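Local atomic coordinates of glucokinase (PDB entry 3VGL), a protein that probably catalyses the ATP-dependent phosphorylation of D-glucose to glucose 6-phosphate, as a zinc-containing glucokinase of the ROK family. Residues I62-Y67 with E86-K91; G66-D69 with T74-F77; R159-G164 with A237-A242; D246-F251 with R279-G284. One frame throughout, in Å; residues are numbered along the deposited sequence.

Interaction 1. Residues I62-Y67 with E86-K91; sequences IGAAGY and EPLKDK. With BGC (beta-D-glucopyranose), chain D.
Ile62 and Leu88 make a small, buried, wholly apolar contact between a sheet and a helix. Ile62 lies near the end of strand 57-64, an inner strand of the five-stranded mixed sheet that also holds strands 3-9 and 100-104. Leu88 is in the first turn of helix 88-96, just after its N-cap residue Pro87. Methyl branches make the closest approach. CD2 of Leu88 lies 3.9 Å from CG2 of Ile62. The CD1 methyl of Ile62 reaches the branch point of the leucine, 4.2 Å from its CG. The two side chains cross obliquely, and both leave the backbone toward the partner segment. Leu88 has CG anti to its backbone N (chi1 -159°), which carries the fork of the side chain over to the strand. The same CD2 methyl passes Ala64 more loosely, 4.4 Å from its CB. Ile62 and Ala64 are two apart on the strand, so one leucine methyl lies near both.

Beyond Ala64 the chain leaves the strand through an inverse gamma turn centred on Ala65 and enters the glucose pocket. There CB of Ala65 is 3.3 Å from O6 of the sugar, and CA of Gly66 is 3.3 Å from its O3. The packed strand end therefore leads directly into substrate-binding residues. Around the contact, Ile62 and Ala64 bond through their backbones to strand 100-104, and Gly63 to strand 3-9. Leu88 also touches Val102 of strand 100-104, Ile44 of helix 37-52 and Val75 of strand 75-77.

Interaction 2. Residues G66-D69 with T74-F77; sequences GYVD and TVLF. With BGC (beta-D-glucopyranose), chain D.
Tyr67 has CG anti to its carbonyl carbon (chi1 -78°), while Phe77 has CG anti to its backbone N (chi1 179°). These torsions lay the two side chains alongside each other, pointing the same way. The ring planes stand at 89°. The pair is a T-shaped stack in a beta hairpin with a classic beta bulge. The edge of Phe77 meets one face of Tyr67, and its CD2 comes 3.8 Å from CD1 of the tyrosine, toward the rim of that ring. Leu76 and Phe77 both stand opposite Tyr67. Tyr67 N donates to Phe77 O, and Leu76 N returns a short, bent bond of 2.6 Å to Tyr67 O. Val68 and Val75 form a non-hydrogen-bonded antiparallel pair, their side chains on the face away from Tyr67 and Phe77.

At the loop end Asp69 N bonds to Thr74 O. The Asp69 carboxylate turns back, so that Thr74 N donates to OD1 at 2.9 Å from above the carboxylate plane. OD1 also accepts from Ala73 N. With an alanine here, the amides of Thr74 and Ala73 would probably lose their shared acceptor and a bound water its carboxylate, and the loop end is likely to shift more easily.

Gly66 has no side chain, and a CB there would clash with Val75 CG1 and Phe77 O. The hairpin borders the glucose pocket, and Tyr67 also touches the zinc ligand His157. Ile282 of the second subunit packs on Tyr67. A water donates to Asp69 OD2 at 2.5 Å and is hydrogen-bonded to Thr74 OG1 at 2.9 Å.

Interaction 3. Residues R159-G164 with A237-A242; sequences RVVPDG and ARWAGA
Trp239 projects from helix 227-251 and meets two consecutive valines, Val160 and Val161, with the outer corner of its six-membered ring. The valines lie in the long loop between strand 143-144 and helix 181-194; Val161 opens a type II beta turn that ends at Gly164. They come shortly after the zinc ligand His157 in the chain. Val161 and Trp239 cross at about a right angle. CG2 of Val161 sits 3.6 Å from CH2 of the indole and 3.8 Å from CZ3. Val160 approaches more obliquely, its CG2 lying 4.1 Å from CZ3. Both methyls reach the ring at a slant. CG2 of Val161 is anti to the carbonyl carbon, the torsion that turns this methyl to the ring.

One face of the indole is covered from its own helix. NE of Arg238 lies 3.6 Å above the ring plane, toward the rim, and the guanidinium in turn has CZ2 of Trp239 over its centre. The indole NE1 is hydrogen-bonded to Glu235, which also forms a salt bridge with Arg238 NH1. The bond to Glu235 probably helps to hold the ring's rotation, while CZ3 and CH2 meet the valine methyls. Tyr178 packs against both valines and the indole. Other chains lie close by: Arg238 NH2 pairs with Asp163 of the third subunit, and Arg159 of the second subunit packs on Trp239. Within the loop, the turn is closed by Gly164 N donating to Val161 O at 2.9 Å.

Interaction 4. Residues D246-F251 with R279-G284; sequences DLASLF and RWLIGG
Ala248 presses its CB against the CD1 methyl of Leu281, 3.6 Å away. The alanine is on helix 227-251, and its CB points toward the other segment. Leu281 is the first residue to leave helical geometry after helix 267-280. With chi1 extended (-174°) and chi2 near 65°, its CD1 branch is brought to the alanine. One step along, OG of Ser249 rests 3.9 Å from CG1 of Ile282. This is a van der Waals touch between a hydroxyl and a methylene. The four residues are buried, and the contact is small.

Leu281 also opens a type II beta turn that ends at Gly284. Gly283, third in the turn, has a positive phi (95°), where a CB would be jammed against the preceding carbonyl oxygen. Ala248 also touches Phe256 of strand 255-259, and Trp280 packs on Ala242 and Ala245 of helix 227-251. The second subunit is close: its Arg159 makes a cation-pi contact with Trp280. The end of helix 267-280 and the turn after it pack against helix 227-251, in the actin-like ATPase fold to which the ROK family belongs.

Interactions 1 and 2 form one cluster, with centres 7 Å apart. They share Gly66 and Tyr67, and both touch the bound glucose. Strand 57-64 runs into the hairpin 67-68/75-77, and the chain then enters helix 88-96. Interactions 3 and 4 follow later in the chain and form a second group, with centres 14 Å apart. Both use helix 227-251, and Trp280 packs against that helix between them. The two groups lie well apart, 24 to 33 Å between centres, and do not touch. In the assembly interaction 2 of one chain meets interaction 4 of the second subunit, so the glucose-side hairpin borders a subunit interface.

Interaction 1. Residues I62-Y67 with E86-K91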
loop_
_atom_site.group_PDB
_atom_site.type_symbol
_atom_site.label_atom_id
_atom_site.label_comp_id
_atom_site.label_asym_id
_atom_site.label_seq_id
_atom_site.Cartn_x
_atom_site.Cartn_y
_atom_site.Cartn_z
ATOM N N ILE A 62 13.036 -25.377 25.562
ATOM C CA ILE A 62 11.747 -24.840 25.192
ATOM C C ILE A 62 11.956 -23.949 23.979
ATOM O O ILE A 62 12.828 -23.070 24.010
ATOM C CB ILE A 62 11.174 -24.000 26.352
ATOM C CG1 ILE A 62 10.733 -24.917 27.499
ATOM C CG2 ILE A 62 10.013 -23.122 25.854
ATOM C CD1 ILE A 62 10.392 -24.173 28.795
ATOM N N GLY A 63 11.201 -24.209 22.912
ATOM C CA GLY A 63 11.101 -23.261 21.775
ATOM C C GLY A 63 9.791 -22.512 21.948
ATOM O O GLY A 63 8.724 -23.104 21.790
ATOM N N ALA A 64 9.871 -21.221 22.287
ATOM C CA ALA A 64 8.700 -20.456 22.657
ATOM C C ALA A 64 8.341 -19.474 21.552
ATOM O O ALA A 64 9.213 -18.776 21.070
ATOM C CB ALA A 64 8.982 -19.684 23.951
ATOM N N ALA A 65 7.055 -19.392 21.212
ATOM C CA ALA A 65 6.581 -18.467 20.173
ATOM C C ALA A 65 6.498 -17.014 20.686
ATOM O O ALA A 65 5.416 -16.442 20.840
ATOM C CB ALA A 65 5.244 -18.932 19.642
ATOM N N GLY A 66 7.650 -16.417 20.927
ATOM C CA GLY A 66 7.685 -15.003 21.278
ATOM C C GLY A 66 9.096 -14.471 21.248
ATOM O O GLY A 66 10.042 -15.200 20.935
ATOM N N TYR A 67 9.216 -13.183 21.592
ATOM C CA TYR A 67 10.499 -12.490 21.673
ATOM C C TYR A 67 11.190 -12.993 22.940
ATOM O O TYR A 67 10.705 -12.745 24.044
ATOM C CB TYR A 67 10.246 -10.970 21.813
ATOM C CG TYR A 67 9.871 -10.224 20.528
ATOM C CD1 TYR A 67 8.781 -10.624 19.754
ATOM C CD2 TYR A 67 10.594 -9.102 20.115
ATOM C CE1 TYR A 67 8.425 -9.912 18.601
ATOM C CE2 TYR A 67 10.239 -8.380 18.950
ATOM C CZ TYR A 67 9.174 -8.827 18.194
ATOM O OH TYR A 67 8.818 -8.152 17.036
ATOM N N GLU A 86 7.920 -12.816 30.692
ATOM C CA GLU A 86 7.627 -14.081 31.360
ATOM C C GLU A 86 8.901 -14.899 31.676
ATOM O O GLU A 86 9.581 -15.370 30.760
ATOM C CB GLU A 86 6.656 -14.905 30.494
ATOM C CG GLU A 86 6.361 -16.338 30.993
ATOM C CD GLU A 86 5.372 -16.377 32.162
ATOM O OE1 GLU A 86 5.035 -17.487 32.627
ATOM O OE2 GLU A 86 4.929 -15.293 32.601
ATOM N N PRO A 87 9.220 -15.094 32.979
ATOM C CA PRO A 87 10.398 -15.873 33.367
ATOM C C PRO A 87 10.164 -17.380 33.233
ATOM O O PRO A 87 10.077 -18.133 34.219
ATOM C CB PRO A 87 10.625 -15.452 34.828
ATOM C CG PRO A 87 9.283 -15.139 35.329
ATOM C CD PRO A 87 8.501 -14.566 34.156
ATOM N N LEU A 88 10.113 -17.824 31.990
ATOM C CA LEU A 88 9.740 -19.184 31.695
ATOM C C LEU A 88 10.763 -20.202 32.190
ATOM O O LEU A 88 10.387 -21.236 32.735
ATOM C CB LEU A 88 9.503 -19.309 30.183
ATOM C CG LEU A 88 8.643 -20.482 29.734
ATOM C CD1 LEU A 88 7.241 -20.482 30.368
ATOM C CD2 LEU A 88 8.518 -20.419 28.225
ATOM N N LYS A 89 12.049 -19.910 31.996
ATOM C CA LYS A 89 13.110 -20.795 32.478
ATOM C C LYS A 89 12.955 -21.073 33.972
ATOM O O LYS A 89 12.942 -22.226 34.394
ATOM C CB LYS A 89 14.487 -20.190 32.215
ATOM C CG LYS A 89 15.637 -20.943 32.910
ATOM C CD LYS A 89 16.973 -20.355 32.520
ATOM C CE LYS A 89 18.100 -20.998 33.311
ATOM N NZ LYS A 89 19.396 -20.755 32.637
ATOM N N ASP A 90 12.815 -20.004 34.749
ATOM C CA ASP A 90 12.744 -20.134 36.208
ATOM C C ASP A 90 11.527 -20.934 36.644
ATOM O O ASP A 90 11.632 -21.813 37.498
ATOM C CB ASP A 90 12.732 -18.760 36.874
ATOM C CG ASP A 90 14.062 -18.035 36.752
ATOM O OD1 ASP A 90 15.074 -18.669 36.375
ATOM O OD2 ASP A 90 14.098 -16.821 37.044
ATOM N N LYS A 91 10.373 -20.627 36.050
ATOM C CA LYS A 91 9.123 -21.294 36.409
ATOM C C LYS A 91 9.127 -22.788 36.086
ATOM O O LYS A 91 8.666 -23.607 36.878
ATOM C CB LYS A 91 7.932 -20.598 35.742
ATOM C CG LYS A 91 7.529 -19.298 36.404
ATOM C CD LYS A 91 6.287 -18.723 35.740
ATOM C CE LYS A 91 5.596 -17.705 36.645
ATOM N NZ LYS A 91 6.442 -16.509 36.861
HETATM C C2 BGC D . 6.235 -14.347 17.144
HETATM C C3 BGC D . 7.561 -15.083 16.967
HETATM C C4 BGC D . 7.343 -16.572 16.690
HETATM C C5 BGC D . 6.361 -16.695 15.538
HETATM C C6 BGC D . 6.046 -18.156 15.202
HETATM C C1 BGC D . 5.362 -14.619 15.924
HETATM O O1 BGC D . 4.092 -14.050 16.076
HETATM O O2 BGC D . 6.527 -12.937 17.179
HETATM O O3 BGC D . 8.360 -14.934 18.099
HETATM O O4 BGC D . 8.573 -17.160 16.308
HETATM O O5 BGC D . 5.142 -16.025 15.824
HETATM O O6 BGC D . 5.484 -18.824 16.320
#

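Interaction 2. Residues G66-D69 with T74-F77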
loop_
_atom_site.group_PDB
_atom_site.type_symbol
_atom_site.label_atom_id
_atom_site.label_comp_id
_atom_site.label_asym_id
_atom_site.label_seq_id
_atom_site.Cartn_x
_atom_site.Cartn_y
_atom_site.Cartn_z
ATOM N N GLY A 66 7.650 -16.417 20.927
ATOM C CA GLY A 66 7.685 -15.003 21.278
ATOM C C GLY A 66 9.096 -14.471 21.248
ATOM O O GLY A 66 10.042 -15.200 20.935
ATOM N N TYR A 67 9.216 -13.183 21.592
ATOM C CA TYR A 67 10.499 -12.490 21.673
ATOM C C TYR A 67 11.190 -12.993 22.940
ATOM O O TYR A 67 10.705 -12.745 24.044
ATOM C CB TYR A 67 10.246 -10.970 21.813
ATOM C CG TYR A 67 9.871 -10.224 20.528
ATOM C CD1 TYR A 67 8.781 -10.624 19.754
ATOM C CD2 TYR A 67 10.594 -9.102 20.115
ATOM C CE1 TYR A 67 8.425 -9.912 18.601
ATOM C CE2 TYR A 67 10.239 -8.380 18.950
ATOM C CZ TYR A 67 9.174 -8.827 18.194
ATOM O OH TYR A 67 8.818 -8.152 17.036
ATOM N N VAL A 68 12.288 -13.726 22.759
ATOM C CA VAL A 68 13.067 -14.282 23.874
ATOM C C VAL A 68 14.341 -13.468 24.077
ATOM O O VAL A 68 15.003 -13.080 23.104
ATOM C CB VAL A 68 13.395 -15.753 23.593
ATOM C CG1 VAL A 68 14.329 -16.333 24.696
ATOM C CG2 VAL A 68 12.099 -16.547 23.509
ATOM N N ASP A 69 14.694 -13.238 25.340
ATOM C CA ASP A 69 15.863 -12.413 25.689
ATOM C C ASP A 69 17.226 -13.063 25.393
ATOM O O ASP A 69 17.298 -14.254 25.101
ATOM C CB ASP A 69 15.766 -11.984 27.148
ATOM C CG ASP A 69 16.115 -13.102 28.115
ATOM O OD1 ASP A 69 15.712 -14.272 27.902
ATOM O OD2 ASP A 69 16.811 -12.792 29.095
ATOM N N THR A 74 13.705 -15.779 29.315
ATOM C CA THR A 74 12.501 -14.996 29.494
ATOM C C THR A 74 11.861 -14.687 28.152
ATOM O O THR A 74 12.550 -14.311 27.206
ATOM C CB THR A 74 12.854 -13.674 30.186
ATOM O OG1 THR A 74 13.366 -13.972 31.491
ATOM C CG2 THR A 74 11.655 -12.749 30.321
ATOM N N VAL A 75 10.548 -14.874 28.080
ATOM C CA VAL A 75 9.781 -14.405 26.915
ATOM C C VAL A 75 9.400 -12.938 27.159
ATOM O O VAL A 75 8.505 -12.656 27.948
ATOM C CB VAL A 75 8.535 -15.290 26.632
ATOM C CG1 VAL A 75 7.853 -14.827 25.316
ATOM C CG2 VAL A 75 8.925 -16.791 26.503
ATOM N N LEU A 76 10.100 -12.027 26.484
ATOM C CA LEU A 76 9.898 -10.565 26.647
ATOM C C LEU A 76 8.505 -10.140 26.199
ATOM O O LEU A 76 7.852 -9.325 26.845
ATOM C CB LEU A 76 10.963 -9.752 25.880
ATOM C CG LEU A 76 12.424 -9.954 26.285
ATOM C CD1 LEU A 76 13.396 -9.258 25.332
ATOM C CD2 LEU A 76 12.615 -9.455 27.720
ATOM N N PHE A 77 8.042 -10.705 25.088
ATOM C CA PHE A 77 6.859 -10.194 24.406
ATOM C C PHE A 77 6.366 -11.315 23.471
ATOM O O PHE A 77 7.180 -11.947 22.799
ATOM C CB PHE A 77 7.283 -8.931 23.619
ATOM C CG PHE A 77 6.192 -8.284 22.841
ATOM C CD1 PHE A 77 5.305 -7.400 23.458
ATOM C CD2 PHE A 77 6.083 -8.502 21.472
ATOM C CE1 PHE A 77 4.295 -6.774 22.724
ATOM C CE2 PHE A 77 5.077 -7.864 20.719
ATOM C CZ PHE A 77 4.180 -7.009 21.351
HETATM C C2 BGC D . 6.235 -14.347 17.144
HETATM C C3 BGC D . 7.561 -15.083 16.967
HETATM C C4 BGC D . 7.343 -16.572 16.690
HETATM C C5 BGC D . 6.361 -16.695 15.538
HETATM C C6 BGC D . 6.046 -18.156 15.202
HETATM C C1 BGC D . 5.362 -14.619 15.924
HETATM O O1 BGC D . 4.092 -14.050 16.076
HETATM O O2 BGC D . 6.527 -12.937 17.179
HETATM O O3 BGC D . 8.360 -14.934 18.099
HETATM O O4 BGC D . 8.573 -17.160 16.308
HETATM O O5 BGC D . 5.142 -16.025 15.824
HETATM O O6 BGC D . 5.484 -18.824 16.320
HETATM O O HOH W 1 16.180 -13.364 31.462
#

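Interaction 3. Residues R159-G164 with A237-A242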
loop_
_atom_site.group_PDB
_atom_site.type_symbol
_atom_site.label_atom_id
_atom_site.label_comp_id
_atom_site.label_asym_id
_atom_site.label_seq_id
_atom_site.Cartn_x
_atom_site.Cartn_y
_atom_site.Cartn_z
ATOM N N ARG A 159 7.186 -4.860 8.272
ATOM C CA ARG A 159 5.976 -4.249 7.696
ATOM C C ARG A 159 6.000 -4.426 6.192
ATOM O O ARG A 159 6.882 -3.881 5.495
ATOM C CB ARG A 159 5.937 -2.764 8.025
ATOM C CG ARG A 159 4.670 -2.115 7.511
ATOM C CD ARG A 159 4.636 -0.616 7.758
ATOM N NE ARG A 159 5.590 0.104 6.911
ATOM C CZ ARG A 159 5.658 1.425 6.839
ATOM N NH1 ARG A 159 6.582 2.007 6.074
ATOM N NH2 ARG A 159 4.778 2.166 7.511
ATOM N N VAL A 160 5.064 -5.205 5.699
ATOM C CA VAL A 160 4.963 -5.438 4.260
ATOM C C VAL A 160 3.891 -4.577 3.603
ATOM O O VAL A 160 4.015 -4.292 2.404
ATOM C CB VAL A 160 4.793 -6.937 3.887
ATOM C CG1 VAL A 160 6.010 -7.730 4.380
ATOM C CG2 VAL A 160 3.502 -7.535 4.417
ATOM N N VAL A 161 2.860 -4.156 4.354
ATOM C CA VAL A 161 1.822 -3.272 3.792
ATOM C C VAL A 161 1.717 -2.069 4.710
ATOM O O VAL A 161 1.249 -2.206 5.838
ATOM C CB VAL A 161 0.432 -3.950 3.692
ATOM C CG1 VAL A 161 -0.626 -2.935 3.239
ATOM C CG2 VAL A 161 0.496 -5.117 2.710
ATOM N N PRO A 162 2.186 -0.894 4.269
ATOM C CA PRO A 162 2.020 0.270 5.148
ATOM C C PRO A 162 0.534 0.472 5.492
ATOM O O PRO A 162 -0.325 0.398 4.604
ATOM C CB PRO A 162 2.525 1.434 4.290
ATOM C CG PRO A 162 3.549 0.768 3.364
ATOM C CD PRO A 162 2.877 -0.556 3.002
ATOM N N ASP A 163 0.263 0.730 6.770
ATOM C CA ASP A 163 -1.118 0.936 7.224
ATOM C C ASP A 163 -2.001 -0.277 6.935
ATOM O O ASP A 163 -3.210 -0.123 6.800
ATOM C CB ASP A 163 -1.711 2.251 6.666
ATOM C CG ASP A 163 -0.846 3.444 7.001
ATOM O OD1 ASP A 163 -0.786 3.804 8.197
ATOM O OD2 ASP A 163 -0.221 4.005 6.060
ATOM N N GLY A 164 -1.395 -1.469 6.897
ATOM C CA GLY A 164 -2.125 -2.725 6.606
ATOM C C GLY A 164 -2.819 -3.374 7.793
ATOM O O GLY A 164 -3.200 -2.725 8.753
ATOM N N ALA A 237 1.373 -17.988 -1.086
ATOM C CA ALA A 237 2.664 -17.986 -1.782
ATOM C C ALA A 237 3.064 -16.627 -2.332
ATOM O O ALA A 237 4.240 -16.304 -2.331
ATOM C CB ALA A 237 2.654 -19.032 -2.902
ATOM N N ARG A 238 2.097 -15.825 -2.770
ATOM C CA ARG A 238 2.344 -14.451 -3.209
ATOM C C ARG A 238 3.100 -13.695 -2.129
ATOM O O ARG A 238 4.145 -13.073 -2.372
ATOM C CB ARG A 238 0.991 -13.767 -3.514
ATOM C CG ARG A 238 1.013 -12.230 -3.672
ATOM C CD ARG A 238 -0.448 -11.688 -3.645
ATOM N NE ARG A 238 -0.529 -10.228 -3.683
ATOM C CZ ARG A 238 -1.631 -9.508 -3.451
ATOM N NH1 ARG A 238 -2.791 -10.092 -3.161
ATOM N NH2 ARG A 238 -1.573 -8.183 -3.516
ATOM N N TRP A 239 2.573 -13.775 -0.917
ATOM C CA TRP A 239 3.173 -13.023 0.180
ATOM C C TRP A 239 4.396 -13.725 0.755
ATOM O O TRP A 239 5.376 -13.046 1.155
ATOM C CB TRP A 239 2.139 -12.793 1.270
ATOM C CG TRP A 239 1.035 -11.917 0.810
ATOM C CD1 TRP A 239 -0.227 -12.313 0.428
ATOM C CD2 TRP A 239 1.060 -10.494 0.708
ATOM N NE1 TRP A 239 -0.974 -11.207 0.070
ATOM C CE2 TRP A 239 -0.205 -10.085 0.230
ATOM C CE3 TRP A 239 2.039 -9.530 0.958
ATOM C CZ2 TRP A 239 -0.524 -8.720 0.020
ATOM C CZ3 TRP A 239 1.722 -8.158 0.734
ATOM C CH2 TRP A 239 0.448 -7.792 0.276
ATOM N N ALA A 240 4.356 -15.062 0.852
ATOM C CA ALA A 240 5.506 -15.755 1.421
ATOM C C ALA A 240 6.722 -15.609 0.488
ATOM O O ALA A 240 7.832 -15.314 0.941
ATOM C CB ALA A 240 5.181 -17.251 1.661
ATOM N N GLY A 241 6.493 -15.824 -0.803
ATOM C CA GLY A 241 7.575 -15.710 -1.801
ATOM C C GLY A 241 8.139 -14.312 -1.935
ATOM O O GLY A 241 9.363 -14.154 -2.046
ATOM N N ALA A 242 7.277 -13.290 -1.934
ATOM C CA ALA A 242 7.753 -11.895 -1.977
ATOM C C ALA A 242 8.614 -11.587 -0.767
ATOM O O ALA A 242 9.655 -10.916 -0.881
ATOM C CB ALA A 242 6.587 -10.903 -2.066
#

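Interaction 4. Residues D246-F251 with R279-G284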
loop_
_atom_site.group_PDB
_atom_site.type_symbol
_atom_site.label_atom_id
_atom_site.label_comp_id
_atom_site.label_asym_id
_atom_site.label_seq_id
_atom_site.Cartn_x
_atom_site.Cartn_y
_atom_site.Cartn_z
ATOM N N ASP A 246 12.622 -10.549 -0.377
ATOM C CA ASP A 246 13.197 -9.494 0.506
ATOM C C ASP A 246 14.293 -10.049 1.445
ATOM O O ASP A 246 15.338 -9.415 1.674
ATOM C CB ASP A 246 12.108 -8.799 1.335
ATOM C CG ASP A 246 11.202 -7.874 0.492
ATOM O OD1 ASP A 246 11.559 -7.496 -0.631
ATOM O OD2 ASP A 246 10.099 -7.568 0.983
ATOM N N LEU A 247 14.075 -11.248 1.981
ATOM C CA LEU A 247 15.107 -11.840 2.827
ATOM C C LEU A 247 16.378 -12.165 2.047
ATOM O O LEU A 247 17.465 -12.190 2.657
ATOM C CB LEU A 247 14.577 -13.096 3.525
ATOM C CG LEU A 247 13.446 -12.901 4.541
ATOM C CD1 LEU A 247 13.016 -14.259 5.120
ATOM C CD2 LEU A 247 13.883 -12.036 5.710
ATOM N N ALA A 248 16.253 -12.446 0.743
ATOM C CA ALA A 248 17.441 -12.664 -0.112
ATOM C C ALA A 248 18.204 -11.352 -0.243
ATOM O O ALA A 248 19.455 -11.358 -0.231
ATOM C CB ALA A 248 17.050 -13.203 -1.489
ATOM N N SER A 249 17.459 -10.244 -0.380
ATOM C CA SER A 249 18.097 -8.903 -0.416
ATOM C C SER A 249 18.835 -8.615 0.877
ATOM O O SER A 249 19.933 -8.042 0.845
ATOM C CB SER A 249 17.069 -7.819 -0.696
ATOM O OG SER A 249 16.626 -8.002 -2.012
ATOM N N LEU A 250 18.262 -9.047 1.996
ATOM C CA LEU A 250 18.819 -8.799 3.330
ATOM C C LEU A 250 20.019 -9.695 3.637
ATOM O O LEU A 250 21.103 -9.188 3.996
ATOM C CB LEU A 250 17.737 -8.973 4.388
ATOM C CG LEU A 250 16.726 -7.829 4.384
ATOM C CD1 LEU A 250 15.318 -8.323 4.705
ATOM C CD2 LEU A 250 17.163 -6.790 5.422
ATOM N N PHE A 251 19.841 -11.012 3.484
ATOM C CA PHE A 251 20.801 -12.009 4.007
ATOM C C PHE A 251 21.587 -12.754 2.936
ATOM O O PHE A 251 22.663 -13.303 3.221
ATOM C CB PHE A 251 20.061 -13.065 4.843
ATOM C CG PHE A 251 19.482 -12.544 6.124
ATOM C CD1 PHE A 251 20.300 -12.332 7.236
ATOM C CD2 PHE A 251 18.105 -12.320 6.241
ATOM C CE1 PHE A 251 19.745 -11.856 8.444
ATOM C CE2 PHE A 251 17.562 -11.835 7.443
ATOM C CZ PHE A 251 18.388 -11.625 8.544
ATOM N N ARG A 279 9.880 -15.313 -8.937
ATOM C CA ARG A 279 9.268 -14.166 -9.619
ATOM C C ARG A 279 9.639 -12.841 -8.985
ATOM O O ARG A 279 9.835 -11.856 -9.690
ATOM C CB ARG A 279 7.749 -14.305 -9.697
ATOM C CG ARG A 279 7.335 -15.252 -10.814
ATOM C CD ARG A 279 5.850 -15.193 -11.081
ATOM N NE ARG A 279 5.186 -16.257 -10.344
ATOM C CZ ARG A 279 4.590 -16.091 -9.174
ATOM N NH1 ARG A 279 4.549 -14.891 -8.615
ATOM N NH2 ARG A 279 4.037 -17.124 -8.571
ATOM N N TRP A 280 9.766 -12.823 -7.659
ATOM C CA TRP A 280 10.039 -11.576 -6.950
ATOM C C TRP A 280 11.514 -11.230 -6.768
ATOM O O TRP A 280 11.841 -10.085 -6.504
ATOM C CB TRP A 280 9.354 -11.585 -5.572
ATOM C CG TRP A 280 7.872 -11.542 -5.621
ATOM C CD1 TRP A 280 7.010 -12.571 -5.340
ATOM C CD2 TRP A 280 7.058 -10.411 -5.942
ATOM N NE1 TRP A 280 5.708 -12.153 -5.489
ATOM C CE2 TRP A 280 5.712 -10.827 -5.851
ATOM C CE3 TRP A 280 7.335 -9.090 -6.313
ATOM C CZ2 TRP A 280 4.639 -9.963 -6.107
ATOM C CZ3 TRP A 280 6.276 -8.241 -6.572
ATOM C CH2 TRP A 280 4.944 -8.682 -6.465
ATOM N N LEU A 281 12.413 -12.212 -6.912
ATOM C CA LEU A 281 13.849 -12.001 -6.653
ATOM C C LEU A 281 14.440 -10.883 -7.525
ATOM O O LEU A 281 14.357 -10.983 -8.741
ATOM C CB LEU A 281 14.590 -13.329 -6.894
ATOM C CG LEU A 281 16.075 -13.341 -6.537
ATOM C CD1 LEU A 281 16.247 -13.138 -5.036
ATOM C CD2 LEU A 281 16.677 -14.677 -6.981
ATOM N N ILE A 282 14.997 -9.847 -6.877
ATOM C CA ILE A 282 15.538 -8.615 -7.529
ATOM C C ILE A 282 16.660 -9.013 -8.494
ATOM O O ILE A 282 17.465 -9.870 -8.178
ATOM C CB ILE A 282 16.172 -7.605 -6.473
ATOM C CG1 ILE A 282 15.141 -7.074 -5.446
ATOM C CG2 ILE A 282 16.791 -6.393 -7.159
ATOM C CD1 ILE A 282 13.981 -6.274 -6.045
ATOM N N GLY A 283 16.725 -8.341 -9.636
ATOM C CA GLY A 283 17.928 -8.386 -10.457
ATOM C C GLY A 283 17.866 -9.431 -11.548
ATOM O O GLY A 283 18.830 -9.618 -12.303
ATOM N N GLY A 284 16.706 -10.062 -11.672
ATOM C CA GLY A 284 16.427 -10.986 -12.757
ATOM C C GLY A 284 17.525 -11.995 -12.977
ATOM O O GLY A 284 17.862 -12.746 -12.070
#